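Local coordinates for CELL WALL surface anchor family protein (Streptococcus pneumoniae, PDB 2WW8) that serves as the adhesin of the pneumococcal pilus and probably attaches the bacterium to host cells, at residues Pro96-Thr102 / Gln116-Glu122; Asn124-Val129 / Arg722-Ile727; Leu62-Val66 / Gln105-Tyr110; Lys53-Glu57 / Ser730-Lys734; Leu141-Tyr145 / Ile718-Arg722. One frame throughout, in Å; residues are numbered along the deposited sequence.

Contact 1 (Pro96-Thr102 / Gln116-Glu122)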
# COMPACT_ATOMS: atom_id res chain seq x y z
N PRO A 96 22.86 -11.73 34.67
CA PRO A 96 22.27 -10.80 35.64
C PRO A 96 22.94 -10.86 37.02
O PRO A 96 23.31 -11.95 37.45
CB PRO A 96 20.83 -11.32 35.73
CG PRO A 96 20.55 -11.92 34.37
CD PRO A 96 21.87 -12.22 33.69
N GLY A 97 23.11 -9.74 37.71
CA GLY A 97 23.75 -9.73 39.02
C GLY A 97 24.82 -8.67 39.19
O GLY A 97 24.97 -7.76 38.36
N THR A 98 25.57 -8.79 40.29
CA THR A 98 26.57 -7.80 40.68
C THR A 98 27.95 -8.43 40.70
O THR A 98 28.11 -9.56 41.17
CB THR A 98 26.22 -7.21 42.05
OG1 THR A 98 24.87 -6.73 41.97
CG2 THR A 98 27.14 -6.06 42.44
N TYR A 99 28.94 -7.73 40.16
CA TYR A 99 30.29 -8.28 40.00
C TYR A 99 31.37 -7.34 40.54
O TYR A 99 31.19 -6.11 40.52
CB TYR A 99 30.57 -8.60 38.52
CG TYR A 99 29.64 -9.63 37.92
CD1 TYR A 99 28.27 -9.35 37.72
CD2 TYR A 99 30.12 -10.88 37.54
CE1 TYR A 99 27.41 -10.30 37.18
CE2 TYR A 99 29.26 -11.84 36.99
CZ TYR A 99 27.91 -11.54 36.82
OH TYR A 99 27.09 -12.51 36.29
N THR A 100 32.46 -7.92 41.04
CA THR A 100 33.71 -7.18 41.21
C THR A 100 34.69 -7.60 40.12
O THR A 100 34.89 -8.79 39.86
CB THR A 100 34.32 -7.27 42.63
OG1 THR A 100 33.31 -6.96 43.60
CG2 THR A 100 35.47 -6.26 42.81
N LEU A 101 35.23 -6.57 39.47
CA LEU A 101 36.28 -6.64 38.45
C LEU A 101 37.60 -6.15 39.06
O LEU A 101 37.69 -5.05 39.62
CB LEU A 101 35.94 -5.73 37.26
CG LEU A 101 36.44 -5.84 35.81
CD1 LEU A 101 37.08 -4.52 35.40
CD2 LEU A 101 37.37 -7.00 35.45
N THR A 102 38.62 -7.00 38.92
CA THR A 102 39.98 -6.73 39.44
C THR A 102 41.02 -7.04 38.37
O THR A 102 40.91 -7.99 37.58
CB THR A 102 40.33 -7.59 40.68
OG1 THR A 102 39.90 -8.94 40.45
CG2 THR A 102 39.70 -7.05 41.97
N GLN A 116 39.35 -1.58 42.41
CA GLN A 116 38.41 -2.66 42.14
C GLN A 116 37.11 -2.05 41.61
O GLN A 116 36.54 -1.15 42.24
CB GLN A 116 38.12 -3.40 43.44
CG GLN A 116 39.20 -4.35 43.92
CD GLN A 116 38.64 -5.32 44.95
OE1 GLN A 116 38.08 -4.91 45.96
NE2 GLN A 116 38.77 -6.62 44.68
N TRP A 117 36.62 -2.53 40.48
CA TRP A 117 35.38 -1.97 39.90
C TRP A 117 34.15 -2.83 40.15
O TRP A 117 34.22 -4.06 40.10
CB TRP A 117 35.52 -1.79 38.39
CG TRP A 117 36.61 -0.87 37.99
CD1 TRP A 117 36.51 0.47 37.73
CD2 TRP A 117 37.99 -1.22 37.80
NE1 TRP A 117 37.75 0.97 37.38
CE2 TRP A 117 38.67 -0.05 37.42
CE3 TRP A 117 38.71 -2.42 37.91
CZ2 TRP A 117 40.04 -0.03 37.15
CZ3 TRP A 117 40.07 -2.40 37.64
CH2 TRP A 117 40.73 -1.22 37.26
N THR A 118 33.02 -2.18 40.39
CA THR A 118 31.73 -2.88 40.47
C THR A 118 31.01 -2.90 39.11
O THR A 118 30.93 -1.90 38.40
CB THR A 118 30.86 -2.26 41.58
OG1 THR A 118 31.58 -2.36 42.82
CG2 THR A 118 29.49 -2.94 41.73
N VAL A 119 30.51 -4.07 38.76
CA VAL A 119 29.85 -4.30 37.47
C VAL A 119 28.49 -4.96 37.70
O VAL A 119 28.41 -6.16 37.99
CB VAL A 119 30.73 -5.15 36.50
CG1 VAL A 119 29.97 -5.51 35.21
CG2 VAL A 119 32.05 -4.45 36.18
N GLU A 120 27.43 -4.16 37.58
CA GLU A 120 26.05 -4.66 37.58
C GLU A 120 25.51 -4.98 36.17
O GLU A 120 25.61 -4.15 35.25
CB GLU A 120 25.11 -3.74 38.38
CG GLU A 120 25.17 -2.26 37.99
CD GLU A 120 23.79 -1.60 38.01
OE1 GLU A 120 22.97 -2.00 38.88
OE2 GLU A 120 23.52 -0.69 37.18
N VAL A 121 25.00 -6.20 36.02
CA VAL A 121 24.24 -6.61 34.83
C VAL A 121 22.76 -6.79 35.21
O VAL A 121 22.42 -7.63 36.07
CB VAL A 121 24.83 -7.86 34.13
CG1 VAL A 121 24.05 -8.18 32.87
CG2 VAL A 121 26.27 -7.62 33.74
N GLU A 122 21.91 -5.97 34.59
CA GLU A 122 20.46 -6.00 34.81
C GLU A 122 19.80 -7.24 34.20
O GLU A 122 20.39 -7.87 33.32
CB GLU A 122 19.81 -4.77 34.17
CG GLU A 122 20.32 -3.41 34.61
CD GLU A 122 19.57 -2.90 35.80
OE1 GLU A 122 18.38 -2.54 35.67
OE2 GLU A 122 20.20 -2.88 36.89
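Val121 O receives the backbone N of Gly97 at 2.8 Å, and the CA-H of Pro96 leans on it, with Pro96 CA 3.2 Å from Val121 O. Gly97 returns the favour, its O accepting from Val121 N. Glycine suits this place because its backbone angles would press a CB against the preceding carbonyl oxygen. The same exchange recurs at Leu101 and Trp117, where Leu101 N to Trp117 O is 2.8 Å and nearly straight at 178°. Between them the middle pair is lopsided: Val119 N gives Tyr99 O a sound bond, whereas the bond from Tyr99 N to Val119 O is bent to 127° and weak. Tyr99, Leu101, Trp117, Val119 and Val121 occupy the buried face. Leu101 CG lies opposite its backbone N (chi1 -156°), and methyl CD1 crosses to the indole of Trp117, 3.7 Å from CE3, while Leu101 O sits at the edge of that ring. Tyr99 CB packs against Val119 CB, and the phenol reaches Lys95 O with its hydroxyl, so that a mostly apolar ring can be buried without stranding its OH. Threonines, whose branched side chains suit extended backbone, share the other, polar face with Gln116 and Glu120: the CG2 methyls of Thr98 and Thr118 meet 4.0 Å apart, and Thr100 OG1 bonds to Asn72. The two strands form an antiparallel hairpin in the prealbumin-like domain. Its chemistry implies a two-faced sheet: alternate residues bond between these strands, the others reach flanking chains, bulky hydrocarbon turns into the domain, and polar side chains line the more exposed side.

Contact 2 (Asn124-Val129 / Arg722-Ile727)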
# COMPACT_ATOMS: atom_id res chain seq x y z
N ASN A 124 17.70 -7.46 31.90
CA ASN A 124 17.74 -7.29 30.43
C ASN A 124 19.11 -7.21 29.73
O ASN A 124 19.19 -6.88 28.55
CB ASN A 124 16.93 -6.04 30.05
CG ASN A 124 17.60 -4.74 30.48
OD1 ASN A 124 18.66 -4.74 31.09
ND2 ASN A 124 16.96 -3.61 30.18
N GLY A 125 20.19 -7.49 30.48
CA GLY A 125 21.56 -7.48 29.96
C GLY A 125 22.27 -6.14 29.88
O GLY A 125 23.32 -6.00 29.26
N ARG A 126 21.69 -5.14 30.52
CA ARG A 126 22.27 -3.81 30.58
C ARG A 126 23.46 -3.83 31.55
O ARG A 126 23.32 -4.11 32.74
CB ARG A 126 21.21 -2.87 31.11
CG ARG A 126 21.70 -1.61 31.74
CD ARG A 126 21.57 -0.52 30.73
NE ARG A 126 21.04 0.65 31.42
CZ ARG A 126 19.75 0.86 31.69
NH1 ARG A 126 18.80 0.00 31.34
NH2 ARG A 126 19.43 1.98 32.33
N THR A 127 24.64 -3.52 31.01
CA THR A 127 25.89 -3.61 31.77
C THR A 127 26.40 -2.24 32.19
O THR A 127 26.71 -1.39 31.34
CB THR A 127 26.98 -4.28 30.91
OG1 THR A 127 26.56 -5.61 30.58
CG2 THR A 127 28.32 -4.32 31.68
N THR A 128 26.52 -2.04 33.50
CA THR A 128 27.00 -0.77 34.03
C THR A 128 28.26 -0.95 34.90
O THR A 128 28.31 -1.86 35.74
CB THR A 128 25.88 -0.09 34.85
OG1 THR A 128 24.68 -0.08 34.08
CG2 THR A 128 26.24 1.33 35.27
N VAL A 129 29.26 -0.10 34.71
CA VAL A 129 30.42 -0.12 35.61
C VAL A 129 30.23 1.01 36.62
O VAL A 129 30.34 2.17 36.23
CB VAL A 129 31.73 0.03 34.81
CG1 VAL A 129 32.94 -0.10 35.73
CG2 VAL A 129 31.78 -1.01 33.69
N ARG A 722 22.03 -3.42 22.39
CA ARG A 722 22.49 -2.53 23.44
C ARG A 722 23.99 -2.26 23.29
O ARG A 722 24.75 -3.14 22.90
CB ARG A 722 22.16 -3.16 24.77
CG ARG A 722 21.95 -2.16 25.86
CD ARG A 722 21.46 -3.03 27.00
NE ARG A 722 20.01 -3.01 27.08
CZ ARG A 722 19.36 -1.89 27.39
NH1 ARG A 722 20.07 -0.79 27.60
NH2 ARG A 722 18.03 -1.87 27.46
N LYS A 723 24.41 -1.03 23.57
CA LYS A 723 25.84 -0.70 23.61
C LYS A 723 26.54 -1.24 24.86
O LYS A 723 25.93 -1.38 25.93
CB LYS A 723 26.08 0.80 23.52
CG LYS A 723 25.89 1.32 22.11
CD LYS A 723 25.64 2.79 22.20
CE LYS A 723 25.14 3.37 20.89
NZ LYS A 723 25.83 4.70 20.77
N TYR A 724 27.81 -1.56 24.71
CA TYR A 724 28.54 -2.09 25.86
C TYR A 724 29.52 -1.05 26.40
O TYR A 724 30.05 -0.24 25.64
CB TYR A 724 29.19 -3.45 25.56
CG TYR A 724 30.26 -3.34 24.52
CD1 TYR A 724 31.53 -2.88 24.86
CD2 TYR A 724 29.99 -3.67 23.20
CE1 TYR A 724 32.51 -2.75 23.91
CE2 TYR A 724 30.98 -3.56 22.23
CZ TYR A 724 32.24 -3.10 22.61
OH TYR A 724 33.24 -2.95 21.69
N PRO A 725 29.74 -1.07 27.72
CA PRO A 725 30.79 -0.22 28.33
C PRO A 725 32.22 -0.67 28.06
O PRO A 725 32.53 -1.86 28.16
CB PRO A 725 30.47 -0.25 29.83
CG PRO A 725 29.70 -1.51 30.03
CD PRO A 725 29.01 -1.87 28.72
N GLU A 726 33.07 0.30 27.70
CA GLU A 726 34.51 0.15 27.55
C GLU A 726 35.26 1.08 28.52
O GLU A 726 35.27 2.30 28.35
CB GLU A 726 34.93 0.35 26.09
CG GLU A 726 36.41 0.54 25.89
CD GLU A 726 36.69 1.42 24.70
OE1 GLU A 726 36.56 0.86 23.59
OE2 GLU A 726 37.04 2.62 24.87
N ILE A 727 35.87 0.48 29.54
CA ILE A 727 36.81 1.22 30.39
C ILE A 727 38.20 1.31 29.77
O ILE A 727 38.75 0.31 29.30
CB ILE A 727 37.01 0.63 31.78
CG1 ILE A 727 35.68 0.45 32.49
CG2 ILE A 727 37.81 1.62 32.61
CD1 ILE A 727 35.55 -0.91 33.12
O HOH W 1 25.25 -2.78 28.16
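Apolar packing joins Thr127 and Val129 to Pro725 and Ile727. Pro725 CG presses on Thr127 CG2 at 3.5 Å, the side chains crossing at about a right angle, while Val129 and Ile727 meet tip to tip, with Val129 CG1 3.8 Å from Ile727 CD1. Compact branched and cyclic side chains suit this seam between the two sheets of the prealbumin-like domain, whose strands 127-129 and 724-727 run 25° apart. Thr127 is amphipathic: its methyl faces the proline and its OG1 bonds to Lys49 N.

The polar link is one water, which accepts from Thr127 N at 3.0 Å and donates to Lys723 O at 2.7 Å.

Polar and charged groups gather at the other end. Bent at chi3 (-97°), Arg722 sets one guanidinium face against Arg126 CB, which lies off-centre. The guanidiniums are nearly parallel (15°) but not stacked, Arg126 NH1 being 4.0 Å from Arg722 NH1. Asn124 OD1 takes Arg126 N in an Asx turn; its ND2 donates to Glu685 O. The carbonyls of Asp684 and Phe686 hold Arg722 NH2, whereas Glu685 gives Arg126 only a long, weak ion pair. This implies an apolar seam ending in a polar junction where repulsion is probably only partly eased.

Contact 3 (Leu62-Val66 / Gln105-Tyr110)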
# COMPACT_ATOMS: atom_id res chain seq x y z
N LEU A 62 48.31 -1.23 25.35
CA LEU A 62 49.07 -2.23 26.12
C LEU A 62 48.50 -3.65 26.02
O LEU A 62 47.28 -3.85 26.21
CB LEU A 62 49.07 -1.84 27.61
CG LEU A 62 50.09 -0.99 28.36
CD1 LEU A 62 50.67 0.11 27.50
CD2 LEU A 62 49.44 -0.44 29.62
N GLY A 63 49.36 -4.62 25.75
CA GLY A 63 48.96 -6.03 25.68
C GLY A 63 49.17 -6.78 26.98
O GLY A 63 49.79 -6.27 27.92
N ASP A 64 48.62 -7.99 27.05
CA ASP A 64 48.98 -8.97 28.08
C ASP A 64 48.49 -8.74 29.53
O ASP A 64 48.87 -9.48 30.43
CB ASP A 64 50.50 -9.27 28.05
CG ASP A 64 51.00 -9.73 26.67
OD1 ASP A 64 50.18 -10.01 25.78
OD2 ASP A 64 52.24 -9.82 26.44
N ALA A 65 47.65 -7.73 29.75
CA ALA A 65 46.99 -7.54 31.06
C ALA A 65 45.97 -8.65 31.39
O ALA A 65 45.43 -9.30 30.48
CB ALA A 65 46.34 -6.16 31.14
N VAL A 66 45.70 -8.87 32.68
CA VAL A 66 44.90 -10.02 33.11
C VAL A 66 43.83 -9.61 34.12
O VAL A 66 44.15 -9.10 35.20
CB VAL A 66 45.79 -11.24 33.55
CG1 VAL A 66 45.08 -12.18 34.53
CG2 VAL A 66 46.29 -12.03 32.33
N GLN A 105 46.92 -9.40 36.99
CA GLN A 105 48.26 -8.90 36.66
C GLN A 105 48.20 -7.76 35.62
O GLN A 105 47.40 -7.81 34.70
CB GLN A 105 49.20 -10.04 36.26
CG GLN A 105 49.05 -10.60 34.86
CD GLN A 105 50.13 -11.62 34.53
OE1 GLN A 105 50.52 -12.42 35.38
NE2 GLN A 105 50.61 -11.61 33.29
N PRO A 106 49.03 -6.71 35.80
CA PRO A 106 49.23 -5.62 34.82
C PRO A 106 50.22 -6.01 33.71
O PRO A 106 50.90 -7.02 33.88
CB PRO A 106 49.82 -4.49 35.68
CG PRO A 106 50.54 -5.19 36.78
CD PRO A 106 49.72 -6.43 37.08
N PRO A 107 50.31 -5.24 32.61
CA PRO A 107 51.34 -5.53 31.59
C PRO A 107 52.75 -5.38 32.17
O PRO A 107 52.92 -4.72 33.20
CB PRO A 107 51.13 -4.46 30.52
CG PRO A 107 49.77 -3.88 30.76
CD PRO A 107 49.48 -4.08 32.23
N VAL A 108 53.73 -6.01 31.53
CA VAL A 108 55.11 -5.91 32.00
C VAL A 108 55.60 -4.48 31.78
O VAL A 108 55.40 -3.92 30.70
CB VAL A 108 56.05 -6.99 31.38
CG1 VAL A 108 55.81 -8.35 32.06
CG2 VAL A 108 55.89 -7.09 29.86
N GLY A 109 56.21 -3.89 32.81
CA GLY A 109 56.62 -2.49 32.79
C GLY A 109 55.76 -1.54 33.60
O GLY A 109 56.22 -0.46 33.98
N TYR A 110 54.51 -1.93 33.88
CA TYR A 110 53.49 -1.05 34.46
C TYR A 110 53.07 -1.41 35.89
O TYR A 110 52.97 -2.58 36.25
CB TYR A 110 52.28 -0.93 33.48
CG TYR A 110 52.67 -0.15 32.24
CD1 TYR A 110 52.48 1.24 32.16
CD2 TYR A 110 53.31 -0.79 31.17
CE1 TYR A 110 52.91 1.96 31.03
CE2 TYR A 110 53.73 -0.09 30.03
CZ TYR A 110 53.53 1.29 29.97
OH TYR A 110 53.96 1.97 28.85
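Leu62 meets Tyr110 and Pro107 together. Its CD2 methyl stands over the centre of the phenol ring, 4.1 Å from the centroid and 7° off the ring normal, a clear CH-pi contact, and the same methyl touches Pro107 CG at 3.6 Å. CD1 lies farther out along the ring, 4.0 Å from Tyr110 CZ. A leucine suits the place: CD2 serves both rings, CD1 extends along Tyr110, and CB and CG also pack on Pro107. Pro107 also takes Gly63 O against its CB at 3.4 Å, and its CD packs on Ala65 CB, where a small side chain fits close to the proline.

Farther along, Val66 N donates to Gln105 O at 2.8 Å; the return bond from Gln105 N to Val66 O is long and weak. Gln105 CG, set between its own backbone N and carbonyl carbon (chi1 78°), rests against Val66 CB at 3.6 Å.

What positions the ring is a type II turn from Pro107 to Tyr110, with Gly109 taking the backbone angles that call for glycine. The Tyr110 hydroxyl bonds to Glu57 N, fixing the far end of the ring. The loop before strand 66-71 is thus fastened to the loop after strand 97-105, continuing the pairing of these neighbouring strands, while the side chain of Glu54 in strand 48-55 touches Leu62, Ala65 and Pro107 from the other sheet.

Contact 4 (Lys53-Glu57 / Ser730-Lys734)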
# COMPACT_ATOMS: atom_id res chain seq x y z
N LYS A 53 40.30 -1.64 28.11
CA LYS A 53 41.50 -1.24 27.39
C LYS A 53 42.49 -0.66 28.40
O LYS A 53 42.06 0.00 29.35
CB LYS A 53 41.22 -0.15 26.35
CG LYS A 53 40.53 -0.62 25.08
CD LYS A 53 40.49 0.48 24.05
CE LYS A 53 40.08 -0.11 22.72
NZ LYS A 53 40.53 0.78 21.62
N GLU A 54 43.78 -0.92 28.15
CA GLU A 54 44.89 -0.29 28.90
C GLU A 54 45.84 0.50 28.01
O GLU A 54 46.34 -0.01 27.00
CB GLU A 54 45.64 -1.33 29.73
CG GLU A 54 44.75 -2.14 30.67
CD GLU A 54 45.47 -2.55 31.95
OE1 GLU A 54 46.72 -2.56 31.93
OE2 GLU A 54 44.77 -2.85 32.95
N THR A 55 46.07 1.77 28.37
CA THR A 55 47.09 2.58 27.70
C THR A 55 48.29 2.94 28.60
O THR A 55 48.22 2.85 29.83
CB THR A 55 46.51 3.86 27.05
OG1 THR A 55 46.01 4.73 28.08
CG2 THR A 55 45.44 3.52 26.00
N GLY A 56 49.39 3.37 27.98
CA GLY A 56 50.60 3.75 28.71
C GLY A 56 51.30 4.88 27.98
O GLY A 56 50.69 5.93 27.75
N GLU A 57 52.57 4.65 27.62
CA GLU A 57 53.48 5.58 26.92
C GLU A 57 52.83 6.70 26.10
O GLU A 57 52.60 6.52 24.89
CB GLU A 57 54.46 4.79 26.02
CG GLU A 57 55.89 5.36 25.95
CD GLU A 57 56.62 5.40 27.30
OE1 GLU A 57 55.99 5.12 28.35
OE2 GLU A 57 57.83 5.72 27.33
N SER A 730 44.40 4.20 32.09
CA SER A 730 45.73 4.80 32.00
C SER A 730 46.69 4.23 33.06
O SER A 730 46.53 4.45 34.26
CB SER A 730 45.63 6.32 32.12
OG SER A 730 45.15 6.81 30.89
N LYS A 731 47.69 3.48 32.61
CA LYS A 731 48.57 2.80 33.55
C LYS A 731 49.83 3.64 33.81
O LYS A 731 50.28 4.39 32.92
CB LYS A 731 48.84 1.39 32.99
CG LYS A 731 47.73 0.37 33.23
CD LYS A 731 48.21 -0.82 34.11
CE LYS A 731 47.95 -0.70 35.62
NZ LYS A 731 46.55 -0.39 36.11
N GLU A 732 50.39 3.55 35.03
CA GLU A 732 51.67 4.24 35.35
C GLU A 732 52.85 3.28 35.18
O GLU A 732 52.89 2.20 35.79
CB GLU A 732 51.73 4.83 36.78
CG GLU A 732 50.45 5.43 37.38
CD GLU A 732 50.19 6.88 36.98
OE1 GLU A 732 51.07 7.75 37.19
OE2 GLU A 732 49.07 7.18 36.46
N LYS A 733 53.81 3.67 34.35
CA LYS A 733 55.09 2.96 34.30
C LYS A 733 55.61 2.71 35.72
O LYS A 733 55.63 3.61 36.55
CB LYS A 733 56.11 3.78 33.51
CG LYS A 733 57.18 2.97 32.81
CD LYS A 733 56.86 2.77 31.34
CE LYS A 733 58.14 2.66 30.54
NZ LYS A 733 57.84 2.96 29.11
N LYS A 734 55.98 1.46 36.02
CA LYS A 734 56.60 1.19 37.33
C LYS A 734 58.09 1.47 37.35
O LYS A 734 58.82 1.25 36.37
CB LYS A 734 56.26 -0.19 37.90
CG LYS A 734 56.57 -1.41 37.04
CD LYS A 734 57.72 -2.23 37.60
CE LYS A 734 57.33 -3.08 38.80
NZ LYS A 734 56.80 -2.20 39.88
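Both Glu54 and Lys731 set CG anti to the carbonyl carbon, and each chain then folds over, the lysine turning sharply about its CG-CD bond (chi3 94°). The lysine methylenes thereby lie across the carboxylate, with Lys731 CD 3.2 Å from Glu54 OE1. The charged ends stay farther apart, Glu54 OE2 and Lys731 NZ being separated by 4.4 Å, too far for a salt bridge. Glu103 lies near both, a long and weak ion pair for the lysine and a like charge for Glu54. A long flexible lysine suits this place, since its hydrocarbon can cover a buried glutamate while its ammonium stays within loose electrostatic range of Glu54 and Glu103.

Glu57 and Lys733 make the direct pairing. A bend at chi2 in each side chain brings Lys733 NZ to Glu57 OE1 at 2.9 Å, a salt bridge whose hydrogen-bond component is weak; it lies at the exposed surface, where long charged side chains are readily accommodated. Between these pairs the backbones join, Lys731 N donating to Thr55 O at 2.9 Å with an angle of 168°. On the same face of the sheet as Thr55, Ser730 places its OG 3.6 Å from Thr55 OG1; small hydroxyl residues suit this strand end.

Thr55 and Ser730 form a parallel bridge at the end of strands 48-55 and 724-730. Such pairing of a first strand with a last, returning strand belongs to the mixed sheet of this prealbumin-like domain.

Contact 5 (Leu141-Tyr145 / Ile718-Arg722)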
# COMPACT_ATOMS: atom_id res chain seq x y z
N LEU A 141 24.29 -6.00 15.35
CA LEU A 141 22.97 -6.64 15.52
C LEU A 141 23.07 -8.11 15.15
O LEU A 141 23.91 -8.47 14.33
CB LEU A 141 21.97 -5.96 14.61
CG LEU A 141 21.27 -4.68 15.08
CD1 LEU A 141 20.62 -4.10 13.88
CD2 LEU A 141 20.21 -5.00 16.13
N SER A 142 22.28 -8.99 15.77
CA SER A 142 22.29 -10.39 15.38
C SER A 142 21.58 -10.60 14.03
O SER A 142 20.84 -9.73 13.56
CB SER A 142 21.64 -11.24 16.47
OG SER A 142 20.22 -11.10 16.47
N ASP A 143 21.80 -11.77 13.42
CA ASP A 143 21.14 -12.18 12.18
C ASP A 143 19.90 -13.08 12.34
O ASP A 143 19.51 -13.78 11.40
CB ASP A 143 22.15 -12.83 11.21
CG ASP A 143 22.64 -14.19 11.70
OD1 ASP A 143 22.28 -14.61 12.83
OD2 ASP A 143 23.41 -14.84 10.94
N GLN A 144 19.30 -13.04 13.53
CA GLN A 144 18.06 -13.75 13.86
C GLN A 144 16.77 -12.94 13.64
O GLN A 144 16.58 -11.89 14.23
CB GLN A 144 18.10 -14.23 15.31
CG GLN A 144 19.28 -15.15 15.57
CD GLN A 144 19.14 -16.47 14.84
OE1 GLN A 144 19.96 -16.81 13.98
NE2 GLN A 144 18.09 -17.23 15.17
N TYR A 145 15.87 -13.46 12.82
CA TYR A 145 14.62 -12.77 12.49
C TYR A 145 13.47 -13.76 12.59
O TYR A 145 13.60 -14.87 12.08
CB TYR A 145 14.64 -12.24 11.05
CG TYR A 145 15.75 -11.24 10.86
CD1 TYR A 145 15.55 -9.89 11.14
CD2 TYR A 145 17.02 -11.65 10.44
CE1 TYR A 145 16.59 -8.96 11.00
CE2 TYR A 145 18.05 -10.74 10.29
CZ TYR A 145 17.83 -9.40 10.57
OH TYR A 145 18.85 -8.49 10.43
N ILE A 718 10.03 -4.23 16.14
CA ILE A 718 11.23 -3.40 16.13
C ILE A 718 12.17 -3.94 17.19
O ILE A 718 11.72 -4.57 18.17
CB ILE A 718 10.93 -1.90 16.37
CG1 ILE A 718 10.25 -1.70 17.74
CG2 ILE A 718 10.07 -1.34 15.20
CD1 ILE A 718 10.08 -0.26 18.15
N ARG A 719 13.47 -3.70 16.98
CA ARG A 719 14.47 -4.07 17.98
C ARG A 719 15.62 -3.09 18.00
O ARG A 719 15.70 -2.19 17.15
CB ARG A 719 15.05 -5.46 17.69
CG ARG A 719 15.76 -5.47 16.34
CD ARG A 719 16.60 -6.71 16.21
NE ARG A 719 17.22 -6.85 14.91
CZ ARG A 719 18.10 -7.81 14.65
NH1 ARG A 719 18.41 -8.65 15.62
NH2 ARG A 719 18.64 -7.91 13.44
N ASP A 720 16.53 -3.26 18.96
CA ASP A 720 17.80 -2.54 18.98
C ASP A 720 18.85 -3.45 19.64
O ASP A 720 18.49 -4.49 20.20
CB ASP A 720 17.74 -1.20 19.73
CG ASP A 720 18.89 -0.25 19.36
OD1 ASP A 720 19.65 -0.51 18.40
OD2 ASP A 720 19.06 0.77 20.04
N VAL A 721 20.13 -3.06 19.54
CA VAL A 721 21.20 -3.85 20.14
C VAL A 721 21.87 -2.94 21.17
O VAL A 721 22.19 -1.78 20.86
CB VAL A 721 22.22 -4.40 19.10
CG1 VAL A 721 22.86 -3.29 18.28
CG2 VAL A 721 23.34 -5.20 19.78
N ARG A 722 22.03 -3.42 22.39
CA ARG A 722 22.49 -2.53 23.44
C ARG A 722 23.99 -2.26 23.29
O ARG A 722 24.75 -3.14 22.90
CB ARG A 722 22.16 -3.16 24.77
CG ARG A 722 21.95 -2.16 25.86
CD ARG A 722 21.46 -3.03 27.00
NE ARG A 722 20.01 -3.01 27.08
CZ ARG A 722 19.36 -1.89 27.39
NH1 ARG A 722 20.07 -0.79 27.60
NH2 ARG A 722 18.03 -1.87 27.46
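Arg719 reaches across to the loop 141-145 and grips Ser142 with two nitrogens, a bidentate, end-on contact where the strand 717-718 gives way to the chain leading back to the prealbumin-like domain. NH2 donates to Ser142 O at 2.9 Å, the oxygen lying in the guanidinium plane, and NH1 donates to Ser142 OG at 3.2 Å, just 2° out of that plane; a second bond from NH1 to Ser142 O is weak. Extended from CG to NE, with CG set between the backbone N and carbonyl carbon (chi1 62°), the side chain arrives straight and presents its far end. Serine suits the position because its short hydroxyl side chain lets OG and the backbone O face NH1 and NH2 together. NE donates to His172 O and NH1 also to Asn689 O, so several acceptors fix the rotation of this buried cation. Leu141 lies over one face, its CD2 3.7 Å above the guanidinium plane and offset toward the rim. The ring of Tyr145 stands 68° from that plane, and its OH, which bonds to His172 N, is 3.1 Å from Arg719 NH2.

The looser side includes exposed Gln144, which makes only slight contact. Asp720 points its CB away from the loop, and its carboxylate pairs with Lys173. On the other side of Leu141 from the guanidinium, Val721 packs against it, a branched residue that gives the leucine a compact apolar surface. There the same methyl that lies over the arginine comes closest, Leu141 CD2 being 3.6 Å from Val721 CB.

Overall arrangement
From the N terminus, strand 48-55 leads into contact 4, which closes the longest loop by meeting residues 730-734. Contacts 1, 2, 3 and 5 all fall inside that loop. Contact 3 opens next and crosses contact 1, their segments alternating along the chain. Contact 2 follows contact 1 in series: strands 116-121 and 127-129 are neighbours, and its partner 722-727 returns almost 600 residues later. Contact 5 nests inside contact 2 and shares Arg722 with it. Contact 1 pairs neighbours within the five-stranded sheet, contact 3 joins loops beside it, contact 4 pairs strands of the mixed sheet, and contact 2 packs one sheet on the other; contact 5 joins the outgoing and returning chains beside that domain.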